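Local coordinates for protein mannan endo-1,4-beta-mannosidase (Mytilus edulis, PDB 2C0H) that hydrolyses internal beta-1,4-mannosidic linkages in the backbones of mannans, galactomannans and glucomannans, as a monomeric endo-acting enzyme of glycosyl hydrolase family 5, at residues I19-A24 / N104-F109; N60-W65 / R94-A99; P74-N79 / T110-A115; K229-A234 / N239-H244; C245-G250 / S254-F259. The protein carries 3 engineered substitutions. All blocks are in the same frame, centred on the assembly; numbering follows the deposited sequence.

Interaction 1 (I19-A24 / N104-F109); sequences IFLSGA and NILIFF
Leu-21 holds this contact together by sending its two methyl branches to two different partners. CD1 approaches the outer end of the Phe-108 ring, 3.7 Å from Phe-108 CZ. It also comes within 4.1 Å of Phe-108 CE2, so the methyl touches the ring's outer end at a slant. The other branch turns to Leu-106, with Leu-21 CD2 lying 4.2 Å from Leu-106 CD1. The two leucine side chains cross at about a right angle, and no hydrogen bond joins the segments. All three residues are buried. The strands 17-25 and 106-113 belong to the parallel beta-barrel of the TIM fold. They are not direct neighbours in it, because strand 61-68 runs between them. Their side chains point into the barrel and meet across its interior. Phe-108 CG lies anti to the carbonyl carbon (chi1 -66°), which carries the ring inward to Leu-21. Leu-106 also touches Leu-353 at the C-terminus. Trp-321, on strand 319-322, meets the Phe-108 ring as well, with planes at about 45°.

Interaction 2 (N60-W65 / R94-A99); sequences NSVRVW and RAYLHA
In the TIM barrel of this enzyme, helix 89-102 packs on the outside of strand 61-68, and Tyr-96 bridges the two. Its side chain leaves the helix toward the strand, with CG anti to the backbone N (chi1 -179°). Tyr-96 CA lies 10.9 Å from Val-64 CA, and the side chain spans the gap. The hydroxyl end reaches Val-62: Tyr-96 OH lies 3.8 Å from Val-62 CG1 and 4.2 Å from Val-62 CB. Further back on the ring, Tyr-96 CE2 is 4.4 Å from Val-64 CG1, which approaches at a slant. One tyrosine thus lies against two valines, two residues apart on the same side of the strand. Phe-47 of helix 40-56 meets the Tyr-96 ring too, with planes at about 50°, and also touches Val-64. Arg-63, between the valines, points away from the helix. It forms salt bridges with Asp-159 and Glu-294, the latter the nucleophile by similarity. The valines therefore face the helix, while Arg-63 faces the catalytic centre. Tyr-96 OH meets Val-62 carbons and no polar atom across the contact, so the fit rests on shape and not on polar pairing.

Interaction 3 (P74-N79 / T110-A115); sequences PEFDNN and TLWNGA
Trp-112 reaches across to Pro-74 and Phe-76 with the far corner of its indole. The side chain starts from strand 106-113, and its CB does not itself point at the segment 74-79. CG lies anti to the carbonyl carbon (chi1 -50°), and chi2 of 106° turns the indole plane so that the six-membered ring leads. On the five-membered ring, NE1 hydrogen-bonds to Gln-208 OE1, outside the two segments. The CB, CG and pyrrole atoms stay farther from 74-79. Of the indole atoms, CH2, at the end of the benzo ring, comes nearest to it. Trp-112 CH2 is 3.9 Å from Pro-74 CD, and the proline ring comes from the opposite direction. The same CH2 is 4.5 Å from Phe-76 CZ and lies at the edge of the phenylalanine ring, near its plane. Strand 106-113 is a strand of the TIM barrel. The partner segment belongs to the excursion after strand 61-68, where 75-76 pairs antiparallel with 82-84. Pro-74 follows a cis peptide bond. Tyr-137 of helix 131-149 and His-67 both touch Pro-74 and the Trp-112 ring, Tyr-137 meeting the indole edge-to-face. Next to Trp-112 in the strand, Asn-113 bonds to Asn-162, which binds substrate by similarity.

Interaction 4 (K229-A234 / N239-H244); sequences KADTDA and NLYSDH. With SO4 (sulfate ion), chain B.
Asn-239 lies against the backbone of Asp-231, with Asn-239 OD1 3.5 Å from Asp-231 CA. This buried part is tight. Leu-240 N donates to Ala-230 O at 3.0 Å. Leu-240 CD1 packs on Ala-230 CB at 3.9 Å. Asn-239 CG is anti to its own N (chi1 -172°), which lets OD1 accept from Tyr-241 N at 3.0 Å in an Asx turn. On the solvent side the exposed Asp-233 still grips Asn-239 N through OD1 at 2.8 Å (166°). The rest there is water-mediated, one water joining Asp-233 OD2 to Asn-239 ND2. With an alanine here in place of Asn-239 the amide is gone, which is likely to leave Tyr-241 N without its acceptor and the water without one mate. Past the turn, Asp-243 N and His-244 N bind a sulfate, probably from the crystallisation liquor, at the start of helix 243-250. Ser-242 is the N-cap of that helix. Tyr-241 touches strands 221-225 and 260-263, and its hydroxyl bonds to Glu-165.

Interaction 5 (C245-G250 / S254-F259); sequences CLVKAG and SGTLSF
Leu-246 and Leu-257 meet with their side chains at about a right angle. Leu-246 comes from helix 243-250 and points toward the segment 254-259. Its CG is anti to the carbonyl carbon (chi1 -66°), and chi2 of 179° extends the CD1 methyl to Leu-257 CG at 4.1 Å. Leu-257 starts off to one side, but its outer end swings nearer the helix. The same Leu-246 CD1 lies 3.8 Å from Gly-255 O, while Leu-246 CB stands 3.9 Å from that oxygen. The carbonyl is therefore bordered by two carbons of one leucine, and its hydrogen bond goes to Asn-206 ND2 outside the contact. Gly-255 is the centre of an inverse gamma turn. This bend lies in the loop that runs from helix 243-250 to strand 260-263, a helix-to-strand return of the TIM barrel. Helix 198-215 lies alongside: its Val-205 touches both Leu-246 and Leu-257. A looser contact brings Val-247 CG2 to 4.3 Å from Thr-256 CG2. Val-247 is partly exposed, as is Thr-256, whereas the leucines are buried. Beyond the side chains, Thr-256 O bonds to Lys-213 NZ and Leu-257 O to Lys-288 NZ.

Interactions 1, 2 and 3 share one barrel sheet. Strand 61-68 lies between 17-25 and 106-113, and interactions 1 and 2 have centres 9 Å apart. Interactions 1 and 3 both use strand 106-113 but have centres 25 Å apart, on opposite sides of the chain's centre. Interactions 4 and 5 share helix 243-250, with centres 11 Å apart. Phe-108 of interaction 1 touches Phe-259 of interaction 5, CE1 to CZ 4.1 Å. The catalytic centre is near several. Interaction 2 includes Trp-65, a substrate-binding residue by similarity. The Trp-112 side chain is about 7 Å from that of Asn-162, also substrate-binding by similarity, and the Tyr-241 side chain about 7 Å from that of Glu-163, the proton donor by similarity.

Interaction 1 (I19-A24 / N104-F109)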
# COMPACT_ATOMS: atom_id res chain seq x y z
N ILE A 19 -1.90 -6.67 -17.15
CA ILE A 19 -1.48 -5.25 -16.98
C ILE A 19 -0.32 -5.12 -15.99
O ILE A 19 0.01 -6.04 -15.26
CB ILE A 19 -2.67 -4.33 -16.57
CG1 ILE A 19 -3.20 -4.68 -15.17
CG2 ILE A 19 -3.76 -4.35 -17.66
CD1 ILE A 19 -2.47 -3.96 -14.04
N PHE A 20 0.30 -3.95 -16.00
CA PHE A 20 1.34 -3.59 -15.06
C PHE A 20 0.98 -2.22 -14.50
O PHE A 20 0.64 -1.32 -15.28
CB PHE A 20 2.67 -3.48 -15.81
CG PHE A 20 3.85 -3.13 -14.94
CD1 PHE A 20 4.59 -4.11 -14.26
CD2 PHE A 20 4.26 -1.81 -14.83
CE1 PHE A 20 5.71 -3.78 -13.48
CE2 PHE A 20 5.37 -1.47 -14.04
CZ PHE A 20 6.09 -2.44 -13.37
N LEU A 21 1.04 -2.07 -13.17
CA LEU A 21 0.77 -0.79 -12.50
C LEU A 21 2.01 0.09 -12.47
O LEU A 21 2.98 -0.25 -11.86
CB LEU A 21 0.25 -1.02 -11.09
CG LEU A 21 -1.08 -1.77 -11.00
CD1 LEU A 21 -1.42 -2.10 -9.54
CD2 LEU A 21 -2.19 -0.99 -11.65
N SER A 22 1.94 1.24 -13.12
CA SER A 22 3.08 2.15 -13.20
C SER A 22 2.65 3.52 -12.70
O SER A 22 1.68 4.08 -13.20
CB SER A 22 3.48 2.29 -14.66
OG SER A 22 4.54 3.22 -14.80
N GLY A 23 3.37 4.10 -11.76
CA GLY A 23 2.97 5.41 -11.28
C GLY A 23 3.77 5.90 -10.11
O GLY A 23 4.96 5.64 -10.03
N ALA A 24 3.08 6.57 -9.19
CA ALA A 24 3.75 7.25 -8.11
C ALA A 24 2.91 7.33 -6.87
O ALA A 24 1.68 7.26 -6.92
CB ALA A 24 4.12 8.65 -8.55
N ASN A 104 -7.91 8.44 -16.82
CA ASN A 104 -7.61 7.00 -16.84
C ASN A 104 -6.57 6.52 -15.82
O ASN A 104 -5.67 5.74 -16.15
CB ASN A 104 -7.21 6.54 -18.26
CG ASN A 104 -8.40 6.32 -19.16
OD1 ASN A 104 -9.39 5.71 -18.78
ND2 ASN A 104 -8.29 6.80 -20.39
N ILE A 105 -6.69 6.98 -14.58
CA ILE A 105 -5.76 6.61 -13.51
C ILE A 105 -6.50 5.90 -12.37
O ILE A 105 -7.59 6.33 -12.01
CB ILE A 105 -5.02 7.87 -13.01
CG1 ILE A 105 -4.01 8.30 -14.10
CG2 ILE A 105 -4.33 7.61 -11.71
CD1 ILE A 105 -3.34 9.62 -13.82
N LEU A 106 -5.91 4.81 -11.88
CA LEU A 106 -6.43 4.06 -10.72
C LEU A 106 -5.82 4.58 -9.43
O LEU A 106 -4.61 4.77 -9.31
CB LEU A 106 -6.08 2.58 -10.86
CG LEU A 106 -6.74 1.80 -11.99
CD1 LEU A 106 -6.06 0.45 -12.14
CD2 LEU A 106 -8.25 1.62 -11.75
N ILE A 107 -6.67 4.71 -8.41
CA ILE A 107 -6.23 5.19 -7.11
C ILE A 107 -6.17 4.06 -6.07
O ILE A 107 -7.11 3.26 -5.95
CB ILE A 107 -7.20 6.31 -6.59
CG1 ILE A 107 -7.34 7.46 -7.60
CG2 ILE A 107 -6.80 6.83 -5.22
CD1 ILE A 107 -6.03 8.10 -8.03
N PHE A 108 -5.09 4.03 -5.31
CA PHE A 108 -4.94 3.13 -4.16
C PHE A 108 -4.87 3.96 -2.89
O PHE A 108 -3.95 4.76 -2.72
CB PHE A 108 -3.71 2.24 -4.33
CG PHE A 108 -3.84 1.29 -5.48
CD1 PHE A 108 -4.31 -0.00 -5.27
CD2 PHE A 108 -3.57 1.70 -6.77
CE1 PHE A 108 -4.48 -0.87 -6.33
CE2 PHE A 108 -3.75 0.83 -7.85
CZ PHE A 108 -4.17 -0.46 -7.60
N PHE A 109 -5.84 3.79 -1.99
CA PHE A 109 -5.87 4.51 -0.73
C PHE A 109 -5.17 3.71 0.39
O PHE A 109 -5.46 2.53 0.62
CB PHE A 109 -7.32 4.79 -0.30
CG PHE A 109 -8.05 5.81 -1.14
CD1 PHE A 109 -7.77 7.17 -0.99
CD2 PHE A 109 -9.06 5.45 -1.99
CE1 PHE A 109 -8.46 8.13 -1.71
CE2 PHE A 109 -9.75 6.40 -2.73
CZ PHE A 109 -9.46 7.74 -2.58

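Interaction 2 (N60-W65 / R94-A99)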
# COMPACT_ATOMS: atom_id res chain seq x y z
N ASN A 60 -0.43 5.17 -14.76
CA ASN A 60 -1.80 4.66 -14.67
C ASN A 60 -2.30 4.48 -13.25
O ASN A 60 -3.42 4.00 -13.06
CB ASN A 60 -1.94 3.33 -15.44
CG ASN A 60 -1.04 2.22 -14.91
OD1 ASN A 60 -0.73 2.13 -13.72
ND2 ASN A 60 -0.64 1.31 -15.81
N SER A 61 -1.51 4.86 -12.25
CA SER A 61 -1.94 4.67 -10.86
C SER A 61 -1.23 5.58 -9.88
O SER A 61 -0.07 5.95 -10.08
CB SER A 61 -1.78 3.21 -10.43
OG SER A 61 -0.54 2.66 -10.82
N VAL A 62 -1.94 5.91 -8.80
CA VAL A 62 -1.45 6.79 -7.74
C VAL A 62 -1.78 6.14 -6.40
O VAL A 62 -2.91 5.66 -6.23
CB VAL A 62 -2.08 8.21 -7.80
CG1 VAL A 62 -1.58 9.09 -6.68
CG2 VAL A 62 -1.82 8.87 -9.12
N ARG A 63 -0.82 6.15 -5.48
CA ARG A 63 -1.03 5.75 -4.07
C ARG A 63 -1.16 7.03 -3.23
O ARG A 63 -0.30 7.93 -3.27
CB ARG A 63 0.13 4.87 -3.59
CG ARG A 63 0.13 4.43 -2.12
CD ARG A 63 1.24 3.37 -1.89
NE ARG A 63 1.35 2.82 -0.53
CZ ARG A 63 2.32 3.04 0.35
NH1 ARG A 63 3.35 3.84 0.07
NH2 ARG A 63 2.29 2.45 1.54
N VAL A 64 -2.22 7.09 -2.44
CA VAL A 64 -2.49 8.25 -1.59
C VAL A 64 -2.82 7.81 -0.17
O VAL A 64 -3.49 6.81 0.02
CB VAL A 64 -3.62 9.11 -2.17
CG1 VAL A 64 -4.95 8.40 -2.13
CG2 VAL A 64 -3.73 10.44 -1.46
N TRP A 65 -2.32 8.53 0.83
CA TRP A 65 -2.54 8.19 2.24
C TRP A 65 -3.78 8.90 2.80
O TRP A 65 -3.99 10.10 2.55
CB TRP A 65 -1.30 8.53 3.08
CG TRP A 65 -0.04 7.72 2.77
CD1 TRP A 65 0.17 6.85 1.73
CD2 TRP A 65 1.17 7.75 3.51
NE1 TRP A 65 1.44 6.33 1.79
CE2 TRP A 65 2.09 6.88 2.87
CE3 TRP A 65 1.59 8.44 4.66
CZ2 TRP A 65 3.39 6.67 3.36
CZ3 TRP A 65 2.88 8.23 5.14
CH2 TRP A 65 3.76 7.36 4.49
N ARG A 94 -14.99 10.51 -3.59
CA ARG A 94 -15.66 10.30 -4.87
C ARG A 94 -15.30 11.38 -5.88
O ARG A 94 -15.13 11.07 -7.05
CB ARG A 94 -17.19 10.22 -4.69
CG ARG A 94 -17.86 9.40 -5.75
CD ARG A 94 -19.37 9.45 -5.64
NE ARG A 94 -19.90 8.78 -4.45
CZ ARG A 94 -20.03 7.45 -4.33
NH1 ARG A 94 -19.61 6.63 -5.28
NH2 ARG A 94 -20.56 6.95 -3.22
N ALA A 95 -15.15 12.63 -5.44
CA ALA A 95 -14.79 13.72 -6.37
C ALA A 95 -13.41 13.46 -6.94
O ALA A 95 -13.18 13.68 -8.13
CB ALA A 95 -14.84 15.06 -5.69
N TYR A 96 -12.49 13.03 -6.08
CA TYR A 96 -11.12 12.68 -6.51
C TYR A 96 -11.15 11.51 -7.48
O TYR A 96 -10.48 11.53 -8.51
CB TYR A 96 -10.21 12.39 -5.31
CG TYR A 96 -8.77 12.05 -5.66
CD1 TYR A 96 -8.04 12.83 -6.56
CD2 TYR A 96 -8.11 10.98 -5.06
CE1 TYR A 96 -6.72 12.52 -6.86
CE2 TYR A 96 -6.79 10.68 -5.37
CZ TYR A 96 -6.09 11.45 -6.27
OH TYR A 96 -4.77 11.14 -6.56
N LEU A 97 -11.91 10.48 -7.14
CA LEU A 97 -12.04 9.34 -8.05
C LEU A 97 -12.61 9.73 -9.43
O LEU A 97 -12.18 9.18 -10.44
CB LEU A 97 -12.87 8.22 -7.39
CG LEU A 97 -12.16 7.50 -6.23
CD1 LEU A 97 -13.20 6.69 -5.43
CD2 LEU A 97 -11.02 6.58 -6.70
N HIS A 98 -13.55 10.68 -9.47
CA HIS A 98 -14.11 11.15 -10.76
C HIS A 98 -13.05 11.89 -11.55
O HIS A 98 -12.97 11.71 -12.76
CB HIS A 98 -15.32 12.05 -10.57
CG HIS A 98 -16.56 11.35 -10.10
ND1 HIS A 98 -16.71 9.98 -10.13
CD2 HIS A 98 -17.71 11.84 -9.60
CE1 HIS A 98 -17.90 9.66 -9.66
NE2 HIS A 98 -18.53 10.77 -9.33
N ALA A 99 -12.23 12.70 -10.89
CA ALA A 99 -11.10 13.36 -11.55
C ALA A 99 -10.09 12.36 -12.12
O ALA A 99 -9.62 12.50 -13.25
CB ALA A 99 -10.42 14.32 -10.59

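Interaction 3 (P74-N79 / T110-A115)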
# COMPACT_ATOMS: atom_id res chain seq x y z
N PRO A 74 -10.77 8.73 10.91
CA PRO A 74 -12.21 8.85 11.11
C PRO A 74 -12.51 9.61 12.40
O PRO A 74 -11.61 10.20 12.99
CB PRO A 74 -12.64 7.38 11.21
CG PRO A 74 -11.52 6.72 11.83
CD PRO A 74 -10.29 7.38 11.25
N GLU A 75 -13.77 9.59 12.85
CA GLU A 75 -14.15 10.24 14.11
C GLU A 75 -14.00 9.29 15.31
O GLU A 75 -14.52 8.17 15.27
CB GLU A 75 -15.60 10.74 14.02
CG GLU A 75 -15.87 11.70 12.86
CD GLU A 75 -14.89 12.88 12.81
OE1 GLU A 75 -14.97 13.75 13.71
OE2 GLU A 75 -14.05 12.95 11.87
N PHE A 76 -13.29 9.73 16.34
CA PHE A 76 -13.04 8.94 17.57
C PHE A 76 -13.78 9.51 18.78
O PHE A 76 -13.89 10.74 18.93
CB PHE A 76 -11.54 8.93 17.91
CG PHE A 76 -10.69 8.15 16.96
CD1 PHE A 76 -10.33 6.84 17.24
CD2 PHE A 76 -10.23 8.73 15.79
CE1 PHE A 76 -9.54 6.11 16.37
CE2 PHE A 76 -9.43 8.00 14.92
CZ PHE A 76 -9.10 6.70 15.21
N ASP A 77 -14.24 8.63 19.67
CA ASP A 77 -14.75 9.08 20.95
C ASP A 77 -13.61 9.27 21.96
O ASP A 77 -12.45 9.00 21.67
CB ASP A 77 -15.90 8.18 21.47
CG ASP A 77 -15.44 6.85 22.07
OD1 ASP A 77 -14.25 6.60 22.34
OD2 ASP A 77 -16.37 6.02 22.33
N ASN A 78 -13.94 9.73 23.17
CA ASN A 78 -12.90 10.03 24.16
C ASN A 78 -12.07 8.81 24.64
O ASN A 78 -10.98 8.97 25.18
CB ASN A 78 -13.51 10.73 25.38
CG ASN A 78 -13.99 12.14 25.09
OD1 ASN A 78 -13.56 12.79 24.14
ND2 ASN A 78 -14.92 12.62 25.93
N ASN A 79 -12.59 7.59 24.45
CA ASN A 79 -11.91 6.36 24.85
C ASN A 79 -11.18 5.66 23.73
O ASN A 79 -10.60 4.60 23.94
CB ASN A 79 -12.91 5.37 25.46
CG ASN A 79 -13.52 5.88 26.73
OD1 ASN A 79 -12.83 6.46 27.57
ND2 ASN A 79 -14.82 5.65 26.89
N THR A 110 -4.24 4.35 1.10
CA THR A 110 -3.53 3.72 2.23
C THR A 110 -4.15 4.20 3.54
O THR A 110 -4.16 5.39 3.83
CB THR A 110 -2.03 4.06 2.22
OG1 THR A 110 -1.48 3.69 0.96
CG2 THR A 110 -1.28 3.32 3.28
N LEU A 111 -4.66 3.28 4.34
CA LEU A 111 -5.44 3.66 5.52
C LEU A 111 -4.57 4.25 6.65
O LEU A 111 -4.84 5.37 7.07
CB LEU A 111 -6.23 2.44 6.04
CG LEU A 111 -7.26 1.86 5.07
CD1 LEU A 111 -7.86 0.63 5.75
CD2 LEU A 111 -8.32 2.84 4.67
N TRP A 112 -3.57 3.50 7.11
CA TRP A 112 -2.75 3.83 8.30
C TRP A 112 -1.26 3.92 7.99
O TRP A 112 -0.80 3.46 6.95
CB TRP A 112 -2.96 2.79 9.40
CG TRP A 112 -4.41 2.54 9.69
CD1 TRP A 112 -5.13 1.43 9.33
CD2 TRP A 112 -5.32 3.40 10.38
NE1 TRP A 112 -6.41 1.55 9.75
CE2 TRP A 112 -6.57 2.75 10.39
CE3 TRP A 112 -5.21 4.66 10.97
CZ2 TRP A 112 -7.70 3.31 11.00
CZ3 TRP A 112 -6.34 5.23 11.56
CH2 TRP A 112 -7.57 4.54 11.57
N ASN A 113 -0.50 4.49 8.92
CA ASN A 113 0.96 4.59 8.80
C ASN A 113 1.69 4.13 10.07
O ASN A 113 1.43 4.64 11.17
CB ASN A 113 1.33 6.04 8.50
CG ASN A 113 2.82 6.24 8.28
OD1 ASN A 113 3.53 5.32 7.89
ND2 ASN A 113 3.29 7.46 8.53
N GLY A 114 2.66 3.22 9.92
CA GLY A 114 3.48 2.72 11.02
C GLY A 114 4.93 3.21 11.02
O GLY A 114 5.74 2.74 11.83
N ALA A 115 5.27 4.14 10.14
CA ALA A 115 6.67 4.57 9.96
C ALA A 115 7.11 5.71 10.89
O ALA A 115 8.30 5.98 11.03
CB ALA A 115 6.92 4.98 8.50

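Interaction 4 (K229-A234 / N239-H244)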
# COMPACT_ATOMS: atom_id res chain seq x y z
N LYS A 229 12.92 -8.53 4.03
CA LYS A 229 13.15 -9.41 5.19
C LYS A 229 11.89 -9.81 5.95
O LYS A 229 11.91 -10.80 6.67
CB LYS A 229 14.16 -8.79 6.16
CG LYS A 229 15.57 -8.82 5.63
CD LYS A 229 16.55 -8.20 6.58
CE LYS A 229 17.97 -8.38 6.07
NZ LYS A 229 18.97 -7.71 6.97
N ALA A 230 10.81 -9.05 5.78
CA ALA A 230 9.53 -9.34 6.42
C ALA A 230 8.48 -9.89 5.44
O ALA A 230 7.31 -10.07 5.81
CB ALA A 230 9.02 -8.10 7.13
N ASP A 231 8.88 -10.14 4.19
CA ASP A 231 7.92 -10.42 3.10
C ASP A 231 8.29 -11.63 2.23
O ASP A 231 7.75 -11.79 1.13
CB ASP A 231 7.73 -9.16 2.20
CG ASP A 231 6.31 -9.02 1.64
OD1 ASP A 231 5.85 -9.90 0.87
OD2 ASP A 231 5.63 -8.01 1.95
N THR A 232 9.17 -12.50 2.72
CA THR A 232 9.52 -13.76 2.03
C THR A 232 9.94 -14.85 3.01
O THR A 232 10.57 -14.56 4.04
CB THR A 232 10.65 -13.56 0.96
OG1 THR A 232 10.88 -14.79 0.27
CG2 THR A 232 11.95 -13.09 1.57
N ASP A 233 9.60 -16.09 2.68
CA ASP A 233 10.07 -17.24 3.44
C ASP A 233 11.37 -17.83 2.86
O ASP A 233 11.90 -18.80 3.39
CB ASP A 233 8.97 -18.32 3.49
CG ASP A 233 7.77 -17.89 4.34
OD1 ASP A 233 7.96 -17.27 5.41
OD2 ASP A 233 6.62 -18.22 3.96
N ALA A 234 11.87 -17.25 1.77
CA ALA A 234 13.17 -17.64 1.21
C ALA A 234 14.32 -16.90 1.91
O ALA A 234 14.10 -16.00 2.71
CB ALA A 234 13.19 -17.36 -0.28
N ASN A 239 7.89 -14.54 5.97
CA ASN A 239 6.85 -13.67 5.43
C ASN A 239 5.73 -13.46 6.45
O ASN A 239 4.93 -14.35 6.67
CB ASN A 239 6.28 -14.27 4.13
CG ASN A 239 5.31 -13.33 3.38
OD1 ASN A 239 5.02 -12.21 3.80
ND2 ASN A 239 4.80 -13.82 2.26
N LEU A 240 5.67 -12.26 7.02
CA LEU A 240 4.59 -11.88 7.95
C LEU A 240 3.20 -11.81 7.33
O LEU A 240 2.21 -11.80 8.07
CB LEU A 240 4.88 -10.51 8.57
CG LEU A 240 6.10 -10.32 9.46
CD1 LEU A 240 6.29 -8.85 9.82
CD2 LEU A 240 5.95 -11.14 10.73
N TYR A 241 3.12 -11.70 6.00
CA TYR A 241 1.85 -11.40 5.32
C TYR A 241 1.28 -12.53 4.48
O TYR A 241 0.35 -12.31 3.72
CB TYR A 241 2.02 -10.13 4.48
CG TYR A 241 2.62 -9.02 5.30
CD1 TYR A 241 1.90 -8.44 6.34
CD2 TYR A 241 3.91 -8.58 5.07
CE1 TYR A 241 2.46 -7.45 7.12
CE2 TYR A 241 4.47 -7.59 5.84
CZ TYR A 241 3.76 -7.02 6.85
OH TYR A 241 4.32 -6.02 7.62
N SER A 242 1.82 -13.74 4.64
CA SER A 242 1.32 -14.91 3.92
C SER A 242 -0.06 -15.24 4.46
O SER A 242 -0.38 -14.87 5.57
CB SER A 242 2.25 -16.11 4.07
OG SER A 242 2.23 -16.66 5.39
N ASP A 243 -0.85 -15.96 3.67
CA ASP A 243 -2.18 -16.40 4.11
C ASP A 243 -2.08 -17.15 5.43
O ASP A 243 -2.85 -16.89 6.37
CB ASP A 243 -2.84 -17.32 3.06
CG ASP A 243 -3.16 -16.62 1.75
OD1 ASP A 243 -2.93 -15.39 1.62
OD2 ASP A 243 -3.65 -17.30 0.83
N HIS A 244 -1.13 -18.09 5.51
CA HIS A 244 -0.93 -18.89 6.72
C HIS A 244 -0.67 -18.05 7.97
O HIS A 244 -1.28 -18.28 9.02
CB HIS A 244 0.21 -19.91 6.54
CG HIS A 244 0.40 -20.80 7.72
ND1 HIS A 244 -0.37 -21.94 7.92
CD2 HIS A 244 1.23 -20.72 8.78
CE1 HIS A 244 0.00 -22.52 9.04
NE2 HIS A 244 0.97 -21.81 9.59
S SO4 B . 0.53 -19.07 1.83
O1 SO4 B . 0.22 -17.68 1.48
O2 SO4 B . 0.20 -19.29 3.24
O3 SO4 B . 1.95 -19.38 1.66
O4 SO4 B . -0.26 -19.98 1.00
O HOH W 1 5.63 -16.65 1.55

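Interaction 5 (C245-G250 / S254-F259)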
# COMPACT_ATOMS: atom_id res chain seq x y z
N CYS A 245 0.24 -17.08 7.86
CA CYS A 245 0.57 -16.21 8.98
C CYS A 245 -0.61 -15.32 9.41
O CYS A 245 -0.90 -15.21 10.60
CB CYS A 245 1.77 -15.34 8.63
SG CYS A 245 2.36 -14.30 9.98
N LEU A 246 -1.27 -14.69 8.45
CA LEU A 246 -2.38 -13.77 8.77
C LEU A 246 -3.55 -14.49 9.41
O LEU A 246 -4.19 -13.97 10.34
CB LEU A 246 -2.86 -12.98 7.55
CG LEU A 246 -1.85 -11.99 6.97
CD1 LEU A 246 -2.46 -11.31 5.78
CD2 LEU A 246 -1.40 -10.97 8.00
N VAL A 247 -3.86 -15.68 8.90
CA VAL A 247 -4.99 -16.44 9.44
C VAL A 247 -4.62 -16.99 10.82
O VAL A 247 -5.47 -17.00 11.73
CB VAL A 247 -5.48 -17.52 8.45
CG1 VAL A 247 -6.64 -18.32 9.05
CG2 VAL A 247 -5.92 -16.88 7.17
N LYS A 248 -3.38 -17.41 11.02
CA LYS A 248 -2.92 -17.84 12.36
C LYS A 248 -2.99 -16.66 13.34
O LYS A 248 -3.38 -16.83 14.50
CB LYS A 248 -1.50 -18.41 12.30
CG LYS A 248 -0.96 -18.94 13.62
CD LYS A 248 -1.57 -20.27 14.02
CE LYS A 248 -0.83 -20.87 15.22
NZ LYS A 248 -1.32 -22.24 15.60
N ALA A 249 -2.65 -15.46 12.87
CA ALA A 249 -2.63 -14.27 13.73
C ALA A 249 -4.01 -13.77 14.15
O ALA A 249 -4.20 -13.43 15.33
CB ALA A 249 -1.87 -13.14 13.04
N GLY A 250 -4.96 -13.69 13.21
CA GLY A 250 -6.27 -13.06 13.45
C GLY A 250 -7.49 -13.98 13.37
O GLY A 250 -8.58 -13.62 13.82
N SER A 254 -10.97 -15.30 5.35
CA SER A 254 -11.05 -14.44 4.17
C SER A 254 -10.08 -13.28 4.23
O SER A 254 -9.99 -12.51 3.27
CB SER A 254 -12.46 -13.87 4.02
OG SER A 254 -12.81 -13.10 5.15
N GLY A 255 -9.37 -13.14 5.35
CA GLY A 255 -8.54 -11.96 5.61
C GLY A 255 -7.15 -12.10 5.07
O GLY A 255 -6.18 -12.05 5.81
N THR A 256 -7.06 -12.27 3.75
CA THR A 256 -5.79 -12.47 3.06
C THR A 256 -5.58 -11.34 2.05
O THR A 256 -6.54 -10.69 1.62
CB THR A 256 -5.79 -13.82 2.33
OG1 THR A 256 -6.95 -13.90 1.47
CG2 THR A 256 -5.82 -14.98 3.35
N LEU A 257 -4.33 -11.09 1.70
CA LEU A 257 -4.02 -10.02 0.75
C LEU A 257 -4.21 -10.49 -0.68
O LEU A 257 -4.13 -11.70 -0.96
CB LEU A 257 -2.58 -9.54 0.95
CG LEU A 257 -2.17 -9.07 2.35
CD1 LEU A 257 -0.73 -8.54 2.30
CD2 LEU A 257 -3.12 -8.02 2.88
N SER A 258 -4.44 -9.53 -1.57
CA SER A 258 -4.55 -9.78 -3.01
C SER A 258 -3.17 -9.82 -3.65
O SER A 258 -2.90 -10.66 -4.49
CB SER A 258 -5.35 -8.66 -3.67
OG SER A 258 -6.61 -8.48 -3.04
N PHE A 259 -2.33 -8.86 -3.27
CA PHE A 259 -0.96 -8.79 -3.74
C PHE A 259 -0.06 -8.21 -2.66
O PHE A 259 -0.53 -7.64 -1.67
CB PHE A 259 -0.82 -8.06 -5.10
CG PHE A 259 -1.24 -6.61 -5.10
CD1 PHE A 259 -0.35 -5.62 -4.72
CD2 PHE A 259 -2.50 -6.23 -5.57
CE1 PHE A 259 -0.72 -4.28 -4.74
CE2 PHE A 259 -2.87 -4.89 -5.61
CZ PHE A 259 -1.97 -3.91 -5.18